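Local coordinates for Two-component system sensor histidine kinase (Bacteroides thetaiotaomicron, PDB 3OTT), which probably senses saccharides through its extracellular beta-propeller region and passes the signal on by histidine phosphorylation to control transcription, at residues I15-C26 / I37-Y46; H54-T63 / L85-Y94. One frame throughout, in Å; residues are numbered along the deposited sequence.

Contact 1: I15-C26 / I37-Y46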
loop_
_atom_site.group_PDB
_atom_site.type_symbol
_atom_site.label_atom_id
_atom_site.label_comp_id
_atom_site.label_asym_id
_atom_site.label_seq_id
_atom_site.Cartn_x
_atom_site.Cartn_y
_atom_site.Cartn_z
ATOM N N ILE B 15 -14.540 29.114 16.726
ATOM C CA ILE B 15 -14.288 29.887 15.515
ATOM C C ILE B 15 -15.637 30.386 14.893
ATOM O O ILE B 15 -16.579 29.597 14.713
ATOM C CB ILE B 15 -13.524 28.974 14.486
ATOM C CG1 ILE B 15 -12.141 28.547 15.058
ATOM C CG2 ILE B 15 -13.485 29.658 13.134
ATOM C CD1 ILE B 15 -11.649 27.201 14.532
ATOM N N TYR B 16 -15.717 31.677 14.613
ATOM C CA TYR B 16 -16.919 32.375 14.090
ATOM C C TYR B 16 -16.605 32.971 12.728
ATOM O O TYR B 16 -15.505 33.472 12.477
ATOM C CB TYR B 16 -17.358 33.495 15.058
ATOM C CG TYR B 16 -17.641 32.870 16.397
ATOM C CD1 TYR B 16 -18.834 32.160 16.591
ATOM C CD2 TYR B 16 -16.674 32.860 17.423
ATOM C CE1 TYR B 16 -19.115 31.509 17.798
ATOM C CE2 TYR B 16 -16.949 32.178 18.656
ATOM C CZ TYR B 16 -18.215 31.503 18.811
ATOM O OH TYR B 16 -18.566 30.820 19.961
ATOM N N LEU B 17 -17.590 32.938 11.856
ATOM C CA LEU B 17 -17.399 33.326 10.488
ATOM C C LEU B 17 -17.840 34.767 10.295
ATOM O O LEU B 17 -18.701 35.262 11.018
ATOM C CB LEU B 17 -18.212 32.414 9.559
ATOM C CG LEU B 17 -17.942 30.917 9.682
ATOM C CD1 LEU B 17 -18.962 30.138 8.883
ATOM C CD2 LEU B 17 -16.519 30.549 9.283
ATOM N N GLY B 18 -17.288 35.433 9.288
ATOM C CA GLY B 18 -17.744 36.791 8.972
ATOM C C GLY B 18 -19.011 36.743 8.140
ATOM O O GLY B 18 -19.655 35.693 8.051
ATOM N N ALA B 19 -19.361 37.877 7.546
ATOM C CA ALA B 19 -20.443 37.985 6.581
ATOM C C ALA B 19 -21.829 37.468 7.044
ATOM O O ALA B 19 -22.574 36.917 6.215
ATOM C CB ALA B 19 -20.012 37.299 5.231
ATOM N N GLU B 20 -22.163 37.637 8.331
ATOM C CA GLU B 20 -23.393 37.073 8.954
ATOM C C GLU B 20 -23.676 35.551 8.786
ATOM O O GLU B 20 -24.771 35.060 9.127
ATOM C CB GLU B 20 -24.665 37.869 8.615
ATOM C CG GLU B 20 -25.865 37.570 9.622
ATOM C CD GLU B 20 -26.131 38.684 10.702
ATOM O OE1 GLU B 20 -25.718 39.869 10.527
ATOM O OE2 GLU B 20 -26.786 38.363 11.733
ATOM N N ALA B 21 -22.697 34.819 8.283
ATOM C CA ALA B 21 -22.802 33.390 8.261
ATOM C C ALA B 21 -22.699 32.943 9.732
ATOM O O ALA B 21 -21.928 33.483 10.493
ATOM C CB ALA B 21 -21.690 32.829 7.447
ATOM N N SER B 22 -23.492 32.001 10.168
ATOM C CA SER B 22 -23.282 31.506 11.514
ATOM C C SER B 22 -23.530 30.025 11.588
ATOM O O SER B 22 -23.037 29.401 12.516
ATOM C CB SER B 22 -24.098 32.278 12.539
ATOM O OG SER B 22 -25.467 32.285 12.196
ATOM N N VAL B 23 -24.231 29.473 10.581
ATOM C CA VAL B 23 -24.495 28.027 10.457
ATOM C C VAL B 23 -23.489 27.269 9.572
ATOM O O VAL B 23 -23.368 27.537 8.372
ATOM C CB VAL B 23 -25.967 27.721 9.958
ATOM C CG1 VAL B 23 -26.239 26.257 9.995
ATOM C CG2 VAL B 23 -27.021 28.412 10.829
ATOM N N VAL B 24 -22.802 26.273 10.142
ATOM C CA VAL B 24 -21.841 25.492 9.372
ATOM C C VAL B 24 -22.400 24.123 9.078
ATOM O O VAL B 24 -22.794 23.401 9.994
ATOM C CB VAL B 24 -20.507 25.415 10.111
ATOM C CG1 VAL B 24 -19.568 24.358 9.524
ATOM C CG2 VAL B 24 -19.858 26.752 10.122
ATOM N N SER B 25 -22.404 23.700 7.833
ATOM C CA SER B 25 -23.071 22.445 7.567
ATOM C C SER B 25 -22.132 21.312 7.131
ATOM O O SER B 25 -22.599 20.193 7.020
ATOM C CB SER B 25 -24.085 22.677 6.465
ATOM O OG SER B 25 -23.318 23.117 5.341
ATOM N N CYS B 26 -20.868 21.635 6.774
ATOM C CA CYS B 26 -19.883 20.662 6.350
ATOM C C CYS B 26 -18.473 21.242 6.298
ATOM O O CYS B 26 -18.301 22.466 6.280
ATOM C CB CYS B 26 -20.207 20.112 4.972
ATOM S SG CYS B 26 -20.422 21.364 3.744
ATOM N N ILE B 37 -15.083 25.307 4.572
ATOM C CA ILE B 37 -16.262 25.346 5.429
ATOM C C ILE B 37 -17.490 25.730 4.595
ATOM O O ILE B 37 -17.511 26.786 3.985
ATOM C CB ILE B 37 -16.035 26.421 6.599
ATOM C CG1 ILE B 37 -14.736 26.157 7.366
ATOM C CG2 ILE B 37 -17.234 26.557 7.547
ATOM C CD1 ILE B 37 -14.188 27.415 8.217
ATOM N N GLY B 38 -18.507 24.885 4.543
ATOM C CA GLY B 38 -19.760 25.287 3.931
ATOM C C GLY B 38 -20.642 25.936 4.993
ATOM O O GLY B 38 -20.808 25.408 6.093
ATOM N N SER B 39 -21.187 27.101 4.715
ATOM C CA SER B 39 -21.974 27.784 5.712
ATOM C C SER B 39 -23.326 28.162 5.095
ATOM O O SER B 39 -23.508 27.971 3.878
ATOM C CB SER B 39 -21.272 29.067 6.129
ATOM O OG SER B 39 -21.437 30.041 5.090
ATOM N N ASN B 40 -24.221 28.753 5.903
ATOM C CA ASN B 40 -25.550 29.162 5.421
ATOM C C ASN B 40 -25.512 30.254 4.357
ATOM O O ASN B 40 -26.531 30.537 3.753
ATOM C CB ASN B 40 -26.496 29.585 6.595
ATOM C CG ASN B 40 -25.918 30.727 7.511
ATOM O OD1 ASN B 40 -24.741 30.724 7.925
ATOM N ND2 ASN B 40 -26.787 31.679 7.861
ATOM N N LYS B 41 -24.361 30.904 4.180
ATOM C CA LYS B 41 -24.175 32.031 3.235
ATOM C C LYS B 41 -23.165 31.700 2.124
ATOM O O LYS B 41 -22.956 32.497 1.233
ATOM C CB LYS B 41 -23.620 33.275 3.964
ATOM C CG LYS B 41 -24.577 33.966 4.990
ATOM C CD LYS B 41 -25.854 34.477 4.348
ATOM C CE LYS B 41 -27.032 34.530 5.328
ATOM N NZ LYS B 41 -27.100 35.824 6.105
ATOM N N GLY B 42 -22.493 30.562 2.188
ATOM C CA GLY B 42 -21.596 30.187 1.113
ATOM C C GLY B 42 -20.326 29.613 1.651
ATOM O O GLY B 42 -20.231 29.279 2.838
ATOM N N LEU B 43 -19.325 29.544 0.801
ATOM C CA LEU B 43 -18.144 28.759 1.089
ATOM C C LEU B 43 -17.078 29.630 1.769
ATOM O O LEU B 43 -16.867 30.747 1.324
ATOM C CB LEU B 43 -17.623 28.184 -0.239
ATOM C CG LEU B 43 -16.201 27.571 -0.213
ATOM C CD1 LEU B 43 -16.260 26.231 0.539
ATOM C CD2 LEU B 43 -15.566 27.399 -1.601
ATOM N N PHE B 44 -16.427 29.131 2.834
ATOM C CA PHE B 44 -15.284 29.787 3.504
ATOM C C PHE B 44 -14.058 28.841 3.544
ATOM O O PHE B 44 -14.204 27.600 3.335
ATOM C CB PHE B 44 -15.574 30.156 4.984
ATOM C CG PHE B 44 -16.485 31.367 5.183
ATOM C CD1 PHE B 44 -17.862 31.233 5.064
ATOM C CD2 PHE B 44 -15.957 32.602 5.569
ATOM C CE1 PHE B 44 -18.695 32.295 5.270
ATOM C CE2 PHE B 44 -16.790 33.715 5.787
ATOM C CZ PHE B 44 -18.171 33.543 5.636
ATOM N N SER B 45 -12.884 29.420 3.882
ATOM C CA SER B 45 -11.715 28.653 4.227
ATOM C C SER B 45 -11.157 29.168 5.524
ATOM O O SER B 45 -11.397 30.303 5.908
ATOM C CB SER B 45 -10.660 28.765 3.124
ATOM O OG SER B 45 -10.249 30.153 2.898
ATOM N N TYR B 46 -10.359 28.338 6.186
ATOM C CA TYR B 46 -9.779 28.699 7.462
ATOM C C TYR B 46 -8.359 28.210 7.477
ATOM O O TYR B 46 -8.116 27.005 7.273
ATOM C CB TYR B 46 -10.532 28.052 8.611
ATOM C CG TYR B 46 -9.978 28.392 9.986
ATOM C CD1 TYR B 46 -9.843 29.707 10.399
ATOM C CD2 TYR B 46 -9.623 27.397 10.869
ATOM C CE1 TYR B 46 -9.385 30.023 11.630
ATOM C CE2 TYR B 46 -9.144 27.697 12.103
ATOM C CZ TYR B 46 -9.029 29.009 12.494
ATOM O OH TYR B 46 -8.548 29.311 13.763
#
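V24 to C26 runs antiparallel to I37 to S39, V24 facing S39 as a non-hydrogen-bonded pair, with S25 N bonding to G38 O at 2.9 Å and G38 N to C26 O. These are the first two strands of a four-stranded propeller blade, and 42-46 continues its meander. Beyond the strands, N40 grips the incoming loop. Its CG sits between its own backbone N and carbonyl carbon (chi1 56°), which turns OD1 onto two successive amides: S22 N, 2.9 Å from OD1, is tilted a little from the amide plane, while V23 N at 3.0 Å comes from well above it. With an alanine here, S22 N and V23 N would probably lose their shared acceptor, and the loop would be likely to shift. Next to this, the F44 ring takes L17 CB over one face, 4.2 Å from the ring centroid, with A19 CB at its edge. L17 CD2 goes on to I37 CD1, and I37 CG2 meets both methyls of V24. Farther along, I15 CD1 rests 3.5 Å from Y46 CE2. At the S39-G42 turn, S39 OG accepts from K41 N, making an ST turn, and donates to G42 O at 2.7 Å.

Contact 2: H54-T63 / L85-Y94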
loop_
_atom_site.group_PDB
_atom_site.type_symbol
_atom_site.label_atom_id
_atom_site.label_comp_id
_atom_site.label_asym_id
_atom_site.label_seq_id
_atom_site.Cartn_x
_atom_site.Cartn_y
_atom_site.Cartn_z
ATOM N N HIS B 54 -15.449 32.973 0.283
ATOM C CA HIS B 54 -15.225 32.781 -1.169
ATOM C C HIS B 54 -16.474 32.982 -2.008
ATOM O O HIS B 54 -16.750 32.229 -2.892
ATOM C CB HIS B 54 -14.587 31.430 -1.411
ATOM C CG HIS B 54 -13.254 31.304 -0.748
ATOM N ND1 HIS B 54 -12.071 31.639 -1.391
ATOM C CD2 HIS B 54 -12.910 30.972 0.511
ATOM C CE1 HIS B 54 -11.059 31.468 -0.563
ATOM N NE2 HIS B 54 -11.536 31.077 0.600
ATOM N N PHE B 55 -17.232 34.017 -1.679
ATOM C CA PHE B 55 -18.481 34.328 -2.338
ATOM C C PHE B 55 -18.668 35.835 -2.263
ATOM O O PHE B 55 -18.039 36.497 -1.435
ATOM C CB PHE B 55 -19.650 33.578 -1.674
ATOM C CG PHE B 55 -19.830 33.871 -0.221
ATOM C CD1 PHE B 55 -20.531 34.995 0.206
ATOM C CD2 PHE B 55 -19.320 33.024 0.718
ATOM C CE1 PHE B 55 -20.727 35.245 1.579
ATOM C CE2 PHE B 55 -19.469 33.259 2.094
ATOM C CZ PHE B 55 -20.170 34.380 2.524
ATOM N N THR B 56 -19.545 36.372 -3.108
ATOM C CA THR B 56 -19.866 37.797 -3.088
ATOM C C THR B 56 -21.351 37.956 -2.787
ATOM O O THR B 56 -22.192 37.221 -3.342
ATOM C CB THR B 56 -19.449 38.455 -4.457
ATOM O OG1 THR B 56 -18.042 38.240 -4.662
ATOM C CG2 THR B 56 -19.772 39.986 -4.552
ATOM N N TYR B 57 -21.661 38.898 -1.896
ATOM C CA TYR B 57 -23.018 39.216 -1.520
ATOM C C TYR B 57 -23.931 39.426 -2.735
ATOM O O TYR B 57 -23.557 40.133 -3.663
ATOM C CB TYR B 57 -23.040 40.418 -0.572
ATOM C CG TYR B 57 -24.418 40.726 -0.013
ATOM C CD1 TYR B 57 -25.234 41.712 -0.612
ATOM C CD2 TYR B 57 -24.913 40.039 1.115
ATOM C CE1 TYR B 57 -26.496 42.003 -0.104
ATOM C CE2 TYR B 57 -26.178 40.319 1.638
ATOM C CZ TYR B 57 -26.969 41.302 1.022
ATOM O OH TYR B 57 -28.236 41.588 1.518
ATOM N N GLY B 58 -25.101 38.771 -2.741
ATOM C CA GLY B 58 -26.041 38.907 -3.846
ATOM C C GLY B 58 -25.826 37.969 -5.041
ATOM O O GLY B 58 -26.750 37.741 -5.849
ATOM N N GLU B 59 -24.616 37.429 -5.193
ATOM C CA GLU B 59 -24.354 36.534 -6.312
ATOM C C GLU B 59 -24.917 35.133 -6.019
ATOM O O GLU B 59 -25.218 34.803 -4.878
ATOM C CB GLU B 59 -22.862 36.437 -6.569
ATOM C CG GLU B 59 -22.185 37.754 -7.018
ATOM C CD GLU B 59 -20.767 37.524 -7.570
ATOM O OE1 GLU B 59 -20.227 36.374 -7.535
ATOM O OE2 GLU B 59 -20.177 38.512 -8.048
ATOM N N ASN B 60 -25.031 34.305 -7.048
ATOM C CA ASN B 60 -25.534 32.949 -6.868
ATOM C C ASN B 60 -24.618 32.072 -5.969
ATOM O O ASN B 60 -25.100 31.087 -5.429
ATOM C CB ASN B 60 -25.751 32.274 -8.238
ATOM C CG ASN B 60 -24.436 31.884 -8.884
ATOM O OD1 ASN B 60 -23.495 32.679 -8.916
ATOM N ND2 ASN B 60 -24.336 30.636 -9.343
ATOM N N ASN B 61 -23.333 32.445 -5.785
ATOM C CA ASN B 61 -22.427 31.728 -4.823
ATOM C C ASN B 61 -22.631 32.042 -3.328
ATOM O O ASN B 61 -22.061 31.378 -2.482
ATOM C CB ASN B 61 -20.943 31.955 -5.163
ATOM C CG ASN B 61 -20.629 33.395 -5.359
ATOM O OD1 ASN B 61 -20.905 34.249 -4.495
ATOM N ND2 ASN B 61 -20.118 33.708 -6.531
ATOM N N ASN B 62 -23.406 33.092 -3.051
ATOM C CA ASN B 62 -23.803 33.537 -1.718
ATOM C C ASN B 62 -25.071 32.764 -1.374
ATOM O O ASN B 62 -26.161 33.292 -1.511
ATOM C CB ASN B 62 -24.154 35.019 -1.809
ATOM C CG ASN B 62 -24.494 35.679 -0.456
ATOM O OD1 ASN B 62 -25.041 36.781 -0.460
ATOM N ND2 ASN B 62 -24.123 35.059 0.683
ATOM N N THR B 63 -24.930 31.501 -0.972
ATOM C CA THR B 63 -26.073 30.626 -0.854
ATOM C C THR B 63 -25.730 29.553 0.137
ATOM O O THR B 63 -24.560 29.357 0.475
ATOM C CB THR B 63 -26.483 30.046 -2.250
ATOM O OG1 THR B 63 -27.746 29.409 -2.172
ATOM C CG2 THR B 63 -25.432 29.070 -2.844
ATOM N N LEU B 85 -22.991 23.651 -6.809
ATOM C CA LEU B 85 -22.124 24.748 -7.061
ATOM C C LEU B 85 -20.714 24.172 -7.134
ATOM O O LEU B 85 -20.289 23.435 -6.233
ATOM C CB LEU B 85 -22.286 25.693 -5.891
ATOM C CG LEU B 85 -21.658 27.062 -6.001
ATOM C CD1 LEU B 85 -22.218 27.874 -7.227
ATOM C CD2 LEU B 85 -21.892 27.748 -4.619
ATOM N N VAL B 86 -20.021 24.414 -8.243
ATOM C CA VAL B 86 -18.704 23.882 -8.440
ATOM C C VAL B 86 -17.582 24.950 -8.303
ATOM O O VAL B 86 -17.509 25.918 -9.087
ATOM C CB VAL B 86 -18.617 23.146 -9.772
ATOM C CG1 VAL B 86 -17.196 22.697 -10.044
ATOM C CG2 VAL B 86 -19.577 21.947 -9.763
ATOM N N TYR B 87 -16.676 24.748 -7.356
ATOM C CA TYR B 87 -15.663 25.746 -7.116
ATOM C C TYR B 87 -14.281 25.176 -7.422
ATOM O O TYR B 87 -13.865 24.152 -6.859
ATOM C CB TYR B 87 -15.773 26.287 -5.661
ATOM C CG TYR B 87 -14.703 27.295 -5.279
ATOM C CD1 TYR B 87 -14.715 28.620 -5.803
ATOM C CD2 TYR B 87 -13.708 26.956 -4.401
ATOM C CE1 TYR B 87 -13.719 29.554 -5.458
ATOM C CE2 TYR B 87 -12.710 27.893 -4.010
ATOM C CZ TYR B 87 -12.734 29.167 -4.550
ATOM O OH TYR B 87 -11.770 30.045 -4.168
ATOM N N ASN B 88 -13.583 25.805 -8.349
ATOM C CA ASN B 88 -12.187 25.400 -8.613
ATOM C C ASN B 88 -11.275 26.078 -7.600
ATOM O O ASN B 88 -11.016 27.235 -7.712
ATOM C CB ASN B 88 -11.777 25.696 -10.076
ATOM C CG ASN B 88 -10.360 25.219 -10.410
ATOM O OD1 ASN B 88 -9.532 25.051 -9.524
ATOM N ND2 ASN B 88 -10.080 25.006 -11.712
ATOM N N TYR B 89 -10.795 25.352 -6.608
ATOM C CA TYR B 89 -10.066 25.998 -5.550
ATOM C C TYR B 89 -8.604 26.329 -5.936
ATOM O O TYR B 89 -7.946 27.159 -5.275
ATOM C CB TYR B 89 -10.159 25.156 -4.270
ATOM C CG TYR B 89 -9.311 23.877 -4.248
ATOM C CD1 TYR B 89 -7.944 23.910 -3.967
ATOM C CD2 TYR B 89 -9.894 22.638 -4.516
ATOM C CE1 TYR B 89 -7.183 22.724 -3.903
ATOM C CE2 TYR B 89 -9.140 21.436 -4.470
ATOM C CZ TYR B 89 -7.807 21.491 -4.195
ATOM O OH TYR B 89 -7.120 20.317 -4.154
ATOM N N ARG B 90 -8.097 25.719 -7.005
ATOM C CA ARG B 90 -6.740 26.049 -7.439
ATOM C C ARG B 90 -6.798 27.319 -8.271
ATOM O O ARG B 90 -5.969 28.199 -8.123
ATOM C CB ARG B 90 -6.066 24.942 -8.278
ATOM C CG ARG B 90 -5.713 23.748 -7.452
ATOM C CD ARG B 90 -5.110 22.635 -8.316
ATOM N NE ARG B 90 -5.027 21.444 -7.456
ATOM C CZ ARG B 90 -3.993 21.155 -6.680
ATOM N NH1 ARG B 90 -2.907 21.956 -6.696
ATOM N NH2 ARG B 90 -4.023 20.056 -5.930
ATOM N N ALA B 91 -7.762 27.410 -9.156
ATOM C CA ALA B 91 -7.871 28.625 -9.953
ATOM C C ALA B 91 -8.585 29.751 -9.180
ATOM O O ALA B 91 -8.453 30.910 -9.525
ATOM C CB ALA B 91 -8.575 28.347 -11.324
ATOM N N ASP B 92 -9.315 29.420 -8.110
ATOM C CA ASP B 92 -10.155 30.408 -7.425
ATOM C C ASP B 92 -11.256 31.027 -8.325
ATOM O O ASP B 92 -11.434 32.239 -8.329
ATOM C CB ASP B 92 -9.264 31.474 -6.699
ATOM C CG ASP B 92 -10.088 32.524 -5.955
ATOM O OD1 ASP B 92 -11.194 32.233 -5.435
ATOM O OD2 ASP B 92 -9.666 33.686 -5.929
ATOM N N ARG B 93 -12.018 30.170 -9.023
ATOM C CA ARG B 93 -13.106 30.533 -9.906
ATOM C C ARG B 93 -14.247 29.498 -9.769
ATOM O O ARG B 93 -13.951 28.284 -9.681
ATOM C CB ARG B 93 -12.648 30.446 -11.386
ATOM C CG ARG B 93 -11.304 31.101 -11.695
ATOM C CD ARG B 93 -11.341 32.547 -12.249
ATOM N NE ARG B 93 -12.420 33.412 -11.765
ATOM C CZ ARG B 93 -13.312 34.035 -12.558
ATOM N NH1 ARG B 93 -13.292 33.878 -13.886
ATOM N NH2 ARG B 93 -14.258 34.807 -12.024
ATOM N N TYR B 94 -15.499 29.950 -9.830
ATOM C CA TYR B 94 -16.653 29.047 -9.966
ATOM C C TYR B 94 -16.686 28.605 -11.415
ATOM O O TYR B 94 -16.547 29.431 -12.288
ATOM C CB TYR B 94 -17.982 29.732 -9.542
ATOM C CG TYR B 94 -18.013 29.858 -8.049
ATOM C CD1 TYR B 94 -18.443 28.811 -7.280
ATOM C CD2 TYR B 94 -17.511 30.993 -7.403
ATOM C CE1 TYR B 94 -18.438 28.879 -5.876
ATOM C CE2 TYR B 94 -17.480 31.079 -6.019
ATOM C CZ TYR B 94 -17.943 30.000 -5.246
ATOM O OH TYR B 94 -17.964 30.037 -3.866
HETATM O O HOH W 1 -12.231 33.693 -3.508
HETATM O O HOH W 2 -19.897 29.757 -1.972
#
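The Y94 ring is sandwiched: N61 CB lies over one face, 3.9 Å from the centroid and displaced toward the rim, and Y87 CD1 sits over the centre of the other, while H54 O comes in at the edge. There Y94 OH donates to H54 O at 2.7 Å, and a water bridges the same hydroxyl to N61 O. N61 stays put over the ring because its amide is held at both ends: OD1 accepts from T56 N and ND2 donates to E59 OE1, with the amide plane only 27° from that of the ring. Here the connection between two propeller blades, 54-63, folds against the outer strands of the second blade, whose 88-93 hairpin carries a G1 beta bulge opposite N88. The H54 and Y87 rings meet obliquely, planes at 56°. The extended first torsion of Y87 (chi1 177°) carries its hydroxyl out to D92, where OH donates to OD1 at 2.6 Å, and a second water joins that oxygen to H54 ND1. The other ring nitrogen, H54 NE2, bonds to S45 OG in the preceding blade. At the far end, L85 CD2 packs against N61 CA at 4.0 Å and meets T63 CG2 tip to tip.

From the N terminus the chain first runs through 13-15, which completes a blade otherwise built from 281-303, so the ring closure of this propeller includes I15 of contact 1; it then enters the 24-53 blade. Contact 1 closes the hairpin of 24-29 and 35-39 and also brings the 15-23 entry segment onto 40-46. It is complete before contact 2 opens, so the two follow in series without nesting or crossing. Contact 2 spans 64-84, bringing the link that leaves the first blade onto the last strands of the next. The two sites touch: L43 O takes the H54 backbone N, and L43 CD2 packs on Y87 CD2 at 3.4 Å. Strand 42-46 thus ties consecutive blades together.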